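Local coordinates for protein dihydrodipicolinate synthase (Bacillus clausii KSM-K16, PDB 3E96) that probably acts as a 4-hydroxy-tetrahydrodipicolinate synthase, a lyase of the DapA family built on a TIM barrel, at residues B[163-169]-B[189-195]; B[11-17]-B[47-51]; B[108-114]-B[138-144]. One frame throughout, in Å; residues are numbered along the deposited sequence.

Contact 1: B[163-169]-B[189-195]; sequences LVGVKYA and IAWICGT
I192, I189 and V166 bury more surface than any other residues where strands 163-168 and 190-193 pair in parallel, the sixth and seventh staves of the TIM barrel. Helix 173-180 runs between them, making a right-handed beta-alpha-beta crossover. Five backbone hydrogen bonds join the segments, the last from G194 just past the strand, and two of them grip V166 from both ends: its N donates to A190 O at 3.0 Å, and its O accepts from I192 N.

On the face turned to the helices, V166 and W191 lie side by side and point the same way. V166 CB and CG1 both rest against W191 CZ3, CB at 3.7 Å. I189 reaches over from the strand's entry: its CG2 sits above the centre of the indole, 4.1 Å from the plane, and also meets V166 CG2 at 3.8 Å. With CG1 held anti to the carbonyl carbon (chi1 -61°), I189 carries CD1 off at a wide angle from CG2, to L163 O and CG. L154 of helix 152-157 closes over V166, Y168 and W191, and the hydroxyl of Y168 is held by D151.

The opposite face looks into the barrel. There I192 stands alongside K167, predicted to form the Schiff base with substrate, and touches only the root of its chain, CB and CG2 meeting K167 CG. Beyond CG the lysine runs fully extended away from strand 190-193. At the same level the backbones also approach, K167 CA lying 3.4 Å from I192 O in a CA-H...O contact.

Contact 2: B[11-17]-B[47-51]; sequences ALETISG and IDVIV
V49 packs its methyls on T14 and S16 across this contact, yet its own amide N is buried and has no hydrogen-bonding partner in the model. It also buries more surface here than any other residue. The two methyls part company: CG2 goes to T14 and the carbonyl of A11, while CG1 packs on S16 OG at 3.4 Å and, less closely, on L12 CD2, whose side chain crosses it at about a right angle.

T14 holds OG1 anti to its backbone N (chi1 -177°), which places the hydroxyl toward two waters and CG2 toward V49 CG2, 3.6 Å away. One water lies between T14 OG1, I15 O and D48 N: it donates to the carbonyl at 2.8 Å and accepts from the amide. The second donates to D48 OD2 at 2.6 Å, but its leg to T14 OG1 is longer, 3.2 Å.

Farther along, the strands close properly around G17. Its N donates to V49 O at 2.8 Å, and its O accepts from V51 N over an equal distance. I47 CG2 lies 3.8 Å from G17 N, while I47 CD1 meets both CG2 and CD1 of I15. Helix 220-231 meets this contact through A223 and L227 on I15 and through L227 and R231 on T14.

S16 and V51 are in van der Waals contact through S16 CB and V51 CG2. The arrangement is the first beta-alpha-beta unit of a TIM barrel, strands 15-17 and 49-50 linked by helix 32-43, with S16 and V51 touching K167, the predicted Schiff-base lysine, inside the barrel.

Contact 3: B[108-114]-B[138-144]; sequences DAVMIHM and FPSLVYF
M111 and Y143 lie side by side, pointing the same way, and meet in an oblique Met-aromatic contact, SD 4.0 Å from ring atom CD1. M111 CE lies over one face of the H113 imidazole, toward its rim, and H113 NE2 is held by C53 O. At the other end F138 presses its ring on the backbone of 108-109: CE2 comes to 3.4 Å from A109 CA and CZ to 3.5 Å from D108 O, while V110 CG1 sits at the ring edge. P139 CD lies over one face of the same ring, likewise toward the rim, and P139 CB touches A109 CB.

Four backbone hydrogen bonds set these groups in register, among them the nearly straight I112 N to L141 O (2.8 Å, 175°). S140 OG donates to F138 O, tying the strand's first residue to the preceding loop, and also touches V110 CG2. Outside, F129 of helix 122-136 packs on both I112 and V142. Inside, M111 and Y143 touch K167, and Y143 OH bonds to G194 O. The pair is the fourth beta-alpha-beta unit of a TIM barrel, bringing the predicted proton donor/acceptor Y143 to the predicted Schiff-base lysine.

How the contacts relate
All three contacts are buried parallel strand pairs of one barrel, but only contacts 1 and 3 are adjacent, strands 140-144 and 163-168 being neighbours; A169 N probably hydrogen-bonds to F144 O across that seam. Contact 2 is separated from each by one strand and meets them through the barrel interior, chiefly by packing: L12 CD1 touches V164 and L141, and V51 CG2 comes 3.5 Å from K167 NZ. Their chemistry differs accordingly. Contacts 1 and 3 have longer ladders, aromatic rings and the predicted catalytic K167 and Y143, whereas contact 2 has short strands, aliphatic packing and an edge bridged by two waters at the exposed D48. The side chain of K167 is where all three contacts meet.

Contact 1: B[163-169]-B[189-195]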
loop_
_atom_site.group_PDB
_atom_site.type_symbol
_atom_site.label_atom_id
_atom_site.label_comp_id
_atom_site.label_asym_id
_atom_site.label_seq_id
_atom_site.Cartn_x
_atom_site.Cartn_y
_atom_site.Cartn_z
ATOM N N LEU B 163 -23.664 -1.845 -3.023
ATOM C CA LEU B 163 -22.707 -2.568 -2.191
ATOM C C LEU B 163 -23.353 -3.941 -2.032
ATOM O O LEU B 163 -24.339 -4.093 -1.300
ATOM C CB LEU B 163 -22.529 -1.907 -0.820
ATOM C CG LEU B 163 -21.543 -2.657 0.089
ATOM C CD1 LEU B 163 -20.146 -2.598 -0.517
ATOM C CD2 LEU B 163 -21.538 -2.050 1.474
ATOM N N VAL B 164 -22.814 -4.936 -2.729
ATOM C CA VAL B 164 -23.384 -6.276 -2.685
ATOM C C VAL B 164 -22.658 -7.252 -1.778
ATOM O O VAL B 164 -23.155 -8.347 -1.520
ATOM C CB VAL B 164 -23.465 -6.894 -4.103
ATOM C CG1 VAL B 164 -24.337 -6.029 -4.993
ATOM C CG2 VAL B 164 -22.072 -7.030 -4.701
ATOM N N GLY B 165 -21.484 -6.867 -1.297
ATOM C CA GLY B 165 -20.752 -7.764 -0.430
ATOM C C GLY B 165 -19.538 -7.154 0.224
ATOM O O GLY B 165 -19.033 -6.113 -0.191
ATOM N N VAL B 166 -19.074 -7.817 1.273
ATOM C CA VAL B 166 -17.908 -7.361 1.999
ATOM C C VAL B 166 -16.977 -8.540 2.228
ATOM O O VAL B 166 -17.395 -9.577 2.742
ATOM C CB VAL B 166 -18.288 -6.790 3.387
ATOM C CG1 VAL B 166 -17.026 -6.495 4.193
ATOM C CG2 VAL B 166 -19.127 -5.530 3.229
ATOM N N LYS B 167 -15.724 -8.393 1.816
ATOM C CA LYS B 167 -14.742 -9.432 2.060
ATOM C C LYS B 167 -14.086 -8.944 3.340
ATOM O O LYS B 167 -13.212 -8.079 3.312
ATOM C CB LYS B 167 -13.733 -9.514 0.911
ATOM C CG LYS B 167 -14.321 -10.171 -0.332
ATOM C CD LYS B 167 -13.291 -10.345 -1.437
ATOM C CE LYS B 167 -13.870 -11.161 -2.590
ATOM N NZ LYS B 167 -12.865 -11.371 -3.666
ATOM N N TYR B 168 -14.567 -9.464 4.466
ATOM C CA TYR B 168 -14.057 -9.073 5.777
ATOM C C TYR B 168 -12.734 -9.789 5.985
ATOM O O TYR B 168 -12.689 -11.019 6.003
ATOM C CB TYR B 168 -15.052 -9.468 6.862
ATOM C CG TYR B 168 -14.860 -8.693 8.139
ATOM C CD1 TYR B 168 -15.355 -7.393 8.270
ATOM C CD2 TYR B 168 -14.157 -9.245 9.207
ATOM C CE1 TYR B 168 -15.152 -6.661 9.439
ATOM C CE2 TYR B 168 -13.946 -8.529 10.372
ATOM C CZ TYR B 168 -14.442 -7.238 10.489
ATOM O OH TYR B 168 -14.221 -6.533 11.655
ATOM N N ALA B 169 -11.662 -9.021 6.151
ATOM C CA ALA B 169 -10.335 -9.604 6.284
ATOM C C ALA B 169 -9.591 -9.281 7.571
ATOM O O ALA B 169 -8.358 -9.257 7.595
ATOM C CB ALA B 169 -9.491 -9.213 5.073
ATOM N N ILE B 189 -26.229 -8.016 2.365
ATOM C CA ILE B 189 -24.796 -8.001 2.114
ATOM C C ILE B 189 -24.256 -9.426 2.138
ATOM O O ILE B 189 -24.563 -10.197 3.048
ATOM C CB ILE B 189 -24.052 -7.182 3.198
ATOM C CG1 ILE B 189 -24.542 -5.731 3.195
ATOM C CG2 ILE B 189 -22.550 -7.255 2.971
ATOM C CD1 ILE B 189 -24.283 -4.985 1.899
ATOM N N ALA B 190 -23.473 -9.790 1.130
ATOM C CA ALA B 190 -22.879 -11.115 1.111
ATOM C C ALA B 190 -21.656 -11.000 2.012
ATOM O O ALA B 190 -20.762 -10.203 1.739
ATOM C CB ALA B 190 -22.452 -11.488 -0.303
ATOM N N TRP B 191 -21.621 -11.765 3.098
ATOM C CA TRP B 191 -20.476 -11.716 4.003
ATOM C C TRP B 191 -19.479 -12.796 3.621
ATOM O O TRP B 191 -19.759 -13.986 3.754
ATOM C CB TRP B 191 -20.929 -11.899 5.451
ATOM C CG TRP B 191 -21.643 -10.700 5.982
ATOM C CD1 TRP B 191 -22.989 -10.573 6.213
ATOM C CD2 TRP B 191 -21.055 -9.444 6.332
ATOM N NE1 TRP B 191 -23.268 -9.310 6.686
ATOM C CE2 TRP B 191 -22.099 -8.597 6.769
ATOM C CE3 TRP B 191 -19.743 -8.948 6.319
ATOM C CZ2 TRP B 191 -21.871 -7.282 7.190
ATOM C CZ3 TRP B 191 -19.516 -7.636 6.738
ATOM C CH2 TRP B 191 -20.578 -6.820 7.167
ATOM N N ILE B 192 -18.309 -12.365 3.156
ATOM C CA ILE B 192 -17.261 -13.275 2.701
ATOM C C ILE B 192 -16.004 -13.246 3.571
ATOM O O ILE B 192 -15.492 -12.177 3.899
ATOM C CB ILE B 192 -16.850 -12.910 1.253
ATOM C CG1 ILE B 192 -18.075 -12.999 0.338
ATOM C CG2 ILE B 192 -15.740 -13.843 0.754
ATOM C CD1 ILE B 192 -17.889 -12.308 -1.008
ATOM N N CYS B 193 -15.509 -14.421 3.947
ATOM C CA CYS B 193 -14.281 -14.483 4.732
ATOM C C CYS B 193 -13.148 -14.178 3.756
ATOM O O CYS B 193 -12.873 -14.970 2.854
ATOM C CB CYS B 193 -14.080 -15.875 5.323
ATOM S SG CYS B 193 -12.447 -16.095 6.067
ATOM N N GLY B 194 -12.499 -13.032 3.929
ATOM C CA GLY B 194 -11.427 -12.650 3.023
ATOM C C GLY B 194 -10.058 -13.205 3.361
ATOM O O GLY B 194 -9.076 -12.850 2.705
ATOM N N THR B 195 -9.983 -14.081 4.362
ATOM C CA THR B 195 -8.701 -14.646 4.768
ATOM C C THR B 195 -8.505 -16.134 4.466
ATOM O O THR B 195 -7.639 -16.791 5.043
ATOM C CB THR B 195 -8.438 -14.356 6.259
ATOM O OG1 THR B 195 -9.597 -14.692 7.029
ATOM C CG2 THR B 195 -8.130 -12.863 6.454
#

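Contact 2: B[11-17]-B[47-51]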
loop_
_atom_site.group_PDB
_atom_site.type_symbol
_atom_site.label_atom_id
_atom_site.label_comp_id
_atom_site.label_asym_id
_atom_site.label_seq_id
_atom_site.Cartn_x
_atom_site.Cartn_y
_atom_site.Cartn_z
ATOM N N ALA B 11 -25.316 -15.050 -5.186
ATOM C CA ALA B 11 -24.363 -15.740 -6.050
ATOM C C ALA B 11 -22.936 -15.608 -5.518
ATOM O O ALA B 11 -22.072 -16.422 -5.838
ATOM C CB ALA B 11 -24.441 -15.177 -7.461
ATOM N N LEU B 12 -22.696 -14.573 -4.716
ATOM C CA LEU B 12 -21.371 -14.333 -4.142
ATOM C C LEU B 12 -21.117 -15.116 -2.857
ATOM O O LEU B 12 -19.998 -15.121 -2.338
ATOM C CB LEU B 12 -21.177 -12.837 -3.882
ATOM C CG LEU B 12 -21.014 -11.987 -5.147
ATOM C CD1 LEU B 12 -21.139 -10.512 -4.809
ATOM C CD2 LEU B 12 -19.659 -12.290 -5.788
ATOM N N GLU B 13 -22.155 -15.769 -2.341
ATOM C CA GLU B 13 -22.023 -16.574 -1.129
ATOM C C GLU B 13 -21.543 -17.955 -1.559
ATOM O O GLU B 13 -22.298 -18.932 -1.578
ATOM C CB GLU B 13 -23.366 -16.662 -0.398
ATOM C CG GLU B 13 -23.909 -15.292 -0.010
ATOM C CD GLU B 13 -25.190 -15.367 0.797
ATOM O OE1 GLU B 13 -25.981 -16.303 0.568
ATOM O OE2 GLU B 13 -25.411 -14.481 1.647
ATOM N N THR B 14 -20.266 -18.014 -1.915
ATOM C CA THR B 14 -19.638 -19.238 -2.384
ATOM C C THR B 14 -18.133 -18.972 -2.337
ATOM O O THR B 14 -17.691 -18.069 -1.632
ATOM C CB THR B 14 -20.082 -19.536 -3.841
ATOM O OG1 THR B 14 -19.512 -20.771 -4.286
ATOM C CG2 THR B 14 -19.643 -18.404 -4.774
ATOM N N ILE B 15 -17.353 -19.751 -3.074
ATOM C CA ILE B 15 -15.907 -19.553 -3.107
ATOM C C ILE B 15 -15.548 -18.511 -4.167
ATOM O O ILE B 15 -15.981 -18.616 -5.315
ATOM C CB ILE B 15 -15.155 -20.856 -3.491
ATOM C CG1 ILE B 15 -15.359 -21.932 -2.424
ATOM C CG2 ILE B 15 -13.666 -20.563 -3.676
ATOM C CD1 ILE B 15 -14.934 -23.320 -2.892
ATOM N N SER B 16 -14.773 -17.503 -3.780
ATOM C CA SER B 16 -14.310 -16.497 -4.728
ATOM C C SER B 16 -12.856 -16.861 -4.993
ATOM O O SER B 16 -11.995 -16.653 -4.136
ATOM C CB SER B 16 -14.392 -15.087 -4.133
ATOM O OG SER B 16 -15.721 -14.598 -4.163
ATOM N N GLY B 17 -12.596 -17.435 -6.166
ATOM C CA GLY B 17 -11.240 -17.825 -6.513
ATOM C C GLY B 17 -10.437 -16.638 -7.003
ATOM O O GLY B 17 -10.901 -15.887 -7.864
ATOM N N ILE B 47 -15.534 -23.738 -9.238
ATOM C CA ILE B 47 -15.499 -22.362 -8.743
ATOM C C ILE B 47 -16.340 -21.484 -9.669
ATOM O O ILE B 47 -16.102 -21.437 -10.881
ATOM C CB ILE B 47 -14.051 -21.829 -8.674
ATOM C CG1 ILE B 47 -13.158 -22.844 -7.952
ATOM C CG2 ILE B 47 -14.022 -20.499 -7.931
ATOM C CD1 ILE B 47 -13.639 -23.236 -6.567
ATOM N N ASP B 48 -17.317 -20.789 -9.091
ATOM C CA ASP B 48 -18.232 -19.958 -9.867
ATOM C C ASP B 48 -18.025 -18.450 -9.776
ATOM O O ASP B 48 -18.804 -17.681 -10.342
ATOM C CB ASP B 48 -19.677 -20.303 -9.492
ATOM C CG ASP B 48 -19.942 -21.804 -9.517
ATOM O OD1 ASP B 48 -19.459 -22.480 -10.450
ATOM O OD2 ASP B 48 -20.635 -22.305 -8.608
ATOM N N VAL B 49 -16.993 -18.029 -9.054
ATOM C CA VAL B 49 -16.664 -16.614 -8.926
ATOM C C VAL B 49 -15.149 -16.508 -9.046
ATOM O O VAL B 49 -14.416 -17.188 -8.328
ATOM C CB VAL B 49 -17.094 -16.030 -7.558
ATOM C CG1 VAL B 49 -16.678 -14.564 -7.470
ATOM C CG2 VAL B 49 -18.603 -16.157 -7.380
ATOM N N ILE B 50 -14.681 -15.679 -9.972
ATOM C CA ILE B 50 -13.248 -15.503 -10.155
ATOM C C ILE B 50 -12.955 -14.013 -10.016
ATOM O O ILE B 50 -13.725 -13.169 -10.483
ATOM C CB ILE B 50 -12.781 -16.058 -11.522
ATOM C CG1 ILE B 50 -11.249 -16.076 -11.568
ATOM C CG2 ILE B 50 -13.385 -15.246 -12.664
ATOM C CD1 ILE B 50 -10.670 -16.841 -12.745
ATOM N N VAL B 51 -11.843 -13.697 -9.363
ATOM C CA VAL B 51 -11.498 -12.311 -9.091
ATOM C C VAL B 51 -10.167 -11.825 -9.659
ATOM O O VAL B 51 -9.157 -11.795 -8.957
ATOM C CB VAL B 51 -11.495 -12.068 -7.561
ATOM C CG1 VAL B 51 -11.373 -10.584 -7.253
ATOM C CG2 VAL B 51 -12.764 -12.641 -6.947
HETATM O O HOH W 1 -17.456 -20.732 -6.296
HETATM O O HOH W 2 -21.726 -21.107 -6.516
#

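Contact 3: B[108-114]-B[138-144]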
loop_
_atom_site.group_PDB
_atom_site.type_symbol
_atom_site.label_atom_id
_atom_site.label_comp_id
_atom_site.label_asym_id
_atom_site.label_seq_id
_atom_site.Cartn_x
_atom_site.Cartn_y
_atom_site.Cartn_z
ATOM N N ASP B 108 -18.772 -8.511 -14.031
ATOM C CA ASP B 108 -20.069 -8.541 -13.365
ATOM C C ASP B 108 -20.120 -7.617 -12.160
ATOM O O ASP B 108 -21.188 -7.160 -11.756
ATOM C CB ASP B 108 -20.384 -9.972 -12.940
ATOM C CG ASP B 108 -20.499 -10.907 -14.120
ATOM O OD1 ASP B 108 -21.466 -10.754 -14.901
ATOM O OD2 ASP B 108 -19.621 -11.781 -14.277
ATOM N N ALA B 109 -18.955 -7.347 -11.587
ATOM C CA ALA B 109 -18.862 -6.475 -10.427
ATOM C C ALA B 109 -17.401 -6.113 -10.212
ATOM O O ALA B 109 -16.525 -6.598 -10.927
ATOM C CB ALA B 109 -19.404 -7.193 -9.188
ATOM N N VAL B 110 -17.150 -5.249 -9.236
ATOM C CA VAL B 110 -15.788 -4.860 -8.894
ATOM C C VAL B 110 -15.566 -5.095 -7.408
ATOM O O VAL B 110 -16.522 -5.118 -6.626
ATOM C CB VAL B 110 -15.511 -3.356 -9.175
ATOM C CG1 VAL B 110 -15.610 -3.069 -10.662
ATOM C CG2 VAL B 110 -16.485 -2.486 -8.383
ATOM N N MET B 111 -14.309 -5.307 -7.031
ATOM C CA MET B 111 -13.938 -5.464 -5.629
ATOM C C MET B 111 -12.990 -4.304 -5.365
ATOM O O MET B 111 -11.934 -4.192 -5.992
ATOM C CB MET B 111 -13.197 -6.779 -5.353
ATOM C CG MET B 111 -12.661 -6.870 -3.899
ATOM S SD MET B 111 -11.523 -8.242 -3.579
ATOM C CE MET B 111 -10.071 -7.680 -4.458
ATOM N N ILE B 112 -13.372 -3.425 -4.452
ATOM C CA ILE B 112 -12.521 -2.293 -4.141
ATOM C C ILE B 112 -11.541 -2.703 -3.052
ATOM O O ILE B 112 -11.942 -3.017 -1.927
ATOM C CB ILE B 112 -13.340 -1.085 -3.643
ATOM C CG1 ILE B 112 -14.503 -0.805 -4.603
ATOM C CG2 ILE B 112 -12.441 0.144 -3.556
ATOM C CD1 ILE B 112 -15.434 0.303 -4.121
ATOM N N HIS B 113 -10.258 -2.722 -3.401
ATOM C CA HIS B 113 -9.211 -3.071 -2.450
ATOM C C HIS B 113 -9.218 -2.062 -1.320
ATOM O O HIS B 113 -9.748 -0.962 -1.463
ATOM C CB HIS B 113 -7.833 -3.019 -3.116
ATOM C CG HIS B 113 -7.513 -4.222 -3.944
ATOM N ND1 HIS B 113 -7.111 -5.418 -3.392
ATOM C CD2 HIS B 113 -7.554 -4.418 -5.283
ATOM C CE1 HIS B 113 -6.918 -6.302 -4.357
ATOM N NE2 HIS B 113 -7.180 -5.719 -5.513
ATOM N N MET B 114 -8.631 -2.443 -0.191
ATOM C CA MET B 114 -8.525 -1.530 0.933
ATOM C C MET B 114 -7.534 -0.485 0.426
ATOM O O MET B 114 -6.524 -0.836 -0.182
ATOM C CB MET B 114 -7.938 -2.256 2.150
ATOM C CG MET B 114 -7.905 -1.429 3.433
ATOM S SD MET B 114 -9.555 -1.215 4.172
ATOM C CE MET B 114 -9.238 0.273 5.310
ATOM N N PHE B 138 -22.332 0.479 -10.070
ATOM C CA PHE B 138 -22.125 -0.882 -10.551
ATOM C C PHE B 138 -21.932 -1.752 -9.303
ATOM O O PHE B 138 -21.416 -1.273 -8.293
ATOM C CB PHE B 138 -20.858 -0.885 -11.415
ATOM C CG PHE B 138 -20.634 -2.145 -12.191
ATOM C CD1 PHE B 138 -21.522 -2.536 -13.188
ATOM C CD2 PHE B 138 -19.500 -2.916 -11.965
ATOM C CE1 PHE B 138 -21.278 -3.671 -13.951
ATOM C CE2 PHE B 138 -19.247 -4.055 -12.723
ATOM C CZ PHE B 138 -20.140 -4.431 -13.719
ATOM N N PRO B 139 -22.348 -3.032 -9.350
ATOM C CA PRO B 139 -22.188 -3.905 -8.180
ATOM C C PRO B 139 -20.763 -3.860 -7.650
ATOM O O PRO B 139 -19.807 -4.044 -8.406
ATOM C CB PRO B 139 -22.581 -5.274 -8.720
ATOM C CG PRO B 139 -23.675 -4.916 -9.697
ATOM C CD PRO B 139 -23.050 -3.744 -10.435
ATOM N N SER B 140 -20.629 -3.615 -6.350
ATOM C CA SER B 140 -19.314 -3.500 -5.732
ATOM C C SER B 140 -19.164 -4.265 -4.428
ATOM O O SER B 140 -20.124 -4.425 -3.672
ATOM C CB SER B 140 -19.001 -2.027 -5.427
ATOM O OG SER B 140 -19.184 -1.192 -6.554
ATOM N N LEU B 141 -17.944 -4.733 -4.181
ATOM C CA LEU B 141 -17.602 -5.403 -2.934
ATOM C C LEU B 141 -16.450 -4.577 -2.385
ATOM O O LEU B 141 -15.763 -3.889 -3.143
ATOM C CB LEU B 141 -17.102 -6.832 -3.154
ATOM C CG LEU B 141 -18.081 -7.908 -3.610
ATOM C CD1 LEU B 141 -18.323 -7.787 -5.106
ATOM C CD2 LEU B 141 -17.501 -9.271 -3.281
ATOM N N VAL B 142 -16.247 -4.624 -1.075
ATOM C CA VAL B 142 -15.136 -3.904 -0.471
ATOM C C VAL B 142 -14.292 -4.899 0.320
ATOM O O VAL B 142 -14.830 -5.826 0.940
ATOM C CB VAL B 142 -15.614 -2.779 0.482
ATOM C CG1 VAL B 142 -16.455 -1.761 -0.289
ATOM C CG2 VAL B 142 -16.401 -3.369 1.629
ATOM N N TYR B 143 -12.973 -4.723 0.267
ATOM C CA TYR B 143 -12.045 -5.581 0.995
ATOM C C TYR B 143 -11.674 -4.768 2.233
ATOM O O TYR B 143 -10.945 -3.782 2.147
ATOM C CB TYR B 143 -10.792 -5.872 0.159
ATOM C CG TYR B 143 -10.025 -7.079 0.657
ATOM C CD1 TYR B 143 -10.425 -8.374 0.314
ATOM C CD2 TYR B 143 -8.929 -6.934 1.504
ATOM C CE1 TYR B 143 -9.749 -9.495 0.803
ATOM C CE2 TYR B 143 -8.246 -8.045 1.999
ATOM C CZ TYR B 143 -8.661 -9.321 1.646
ATOM O OH TYR B 143 -7.994 -10.421 2.140
ATOM N N PHE B 144 -12.189 -5.197 3.379
ATOM C CA PHE B 144 -12.007 -4.509 4.657
ATOM C C PHE B 144 -10.986 -5.275 5.503
ATOM O O PHE B 144 -11.300 -6.340 6.034
ATOM C CB PHE B 144 -13.368 -4.476 5.357
ATOM C CG PHE B 144 -13.507 -3.406 6.396
ATOM C CD1 PHE B 144 -13.676 -2.077 6.023
ATOM C CD2 PHE B 144 -13.497 -3.732 7.746
ATOM C CE1 PHE B 144 -13.837 -1.084 6.984
ATOM C CE2 PHE B 144 -13.654 -2.750 8.717
ATOM C CZ PHE B 144 -13.826 -1.418 8.333
#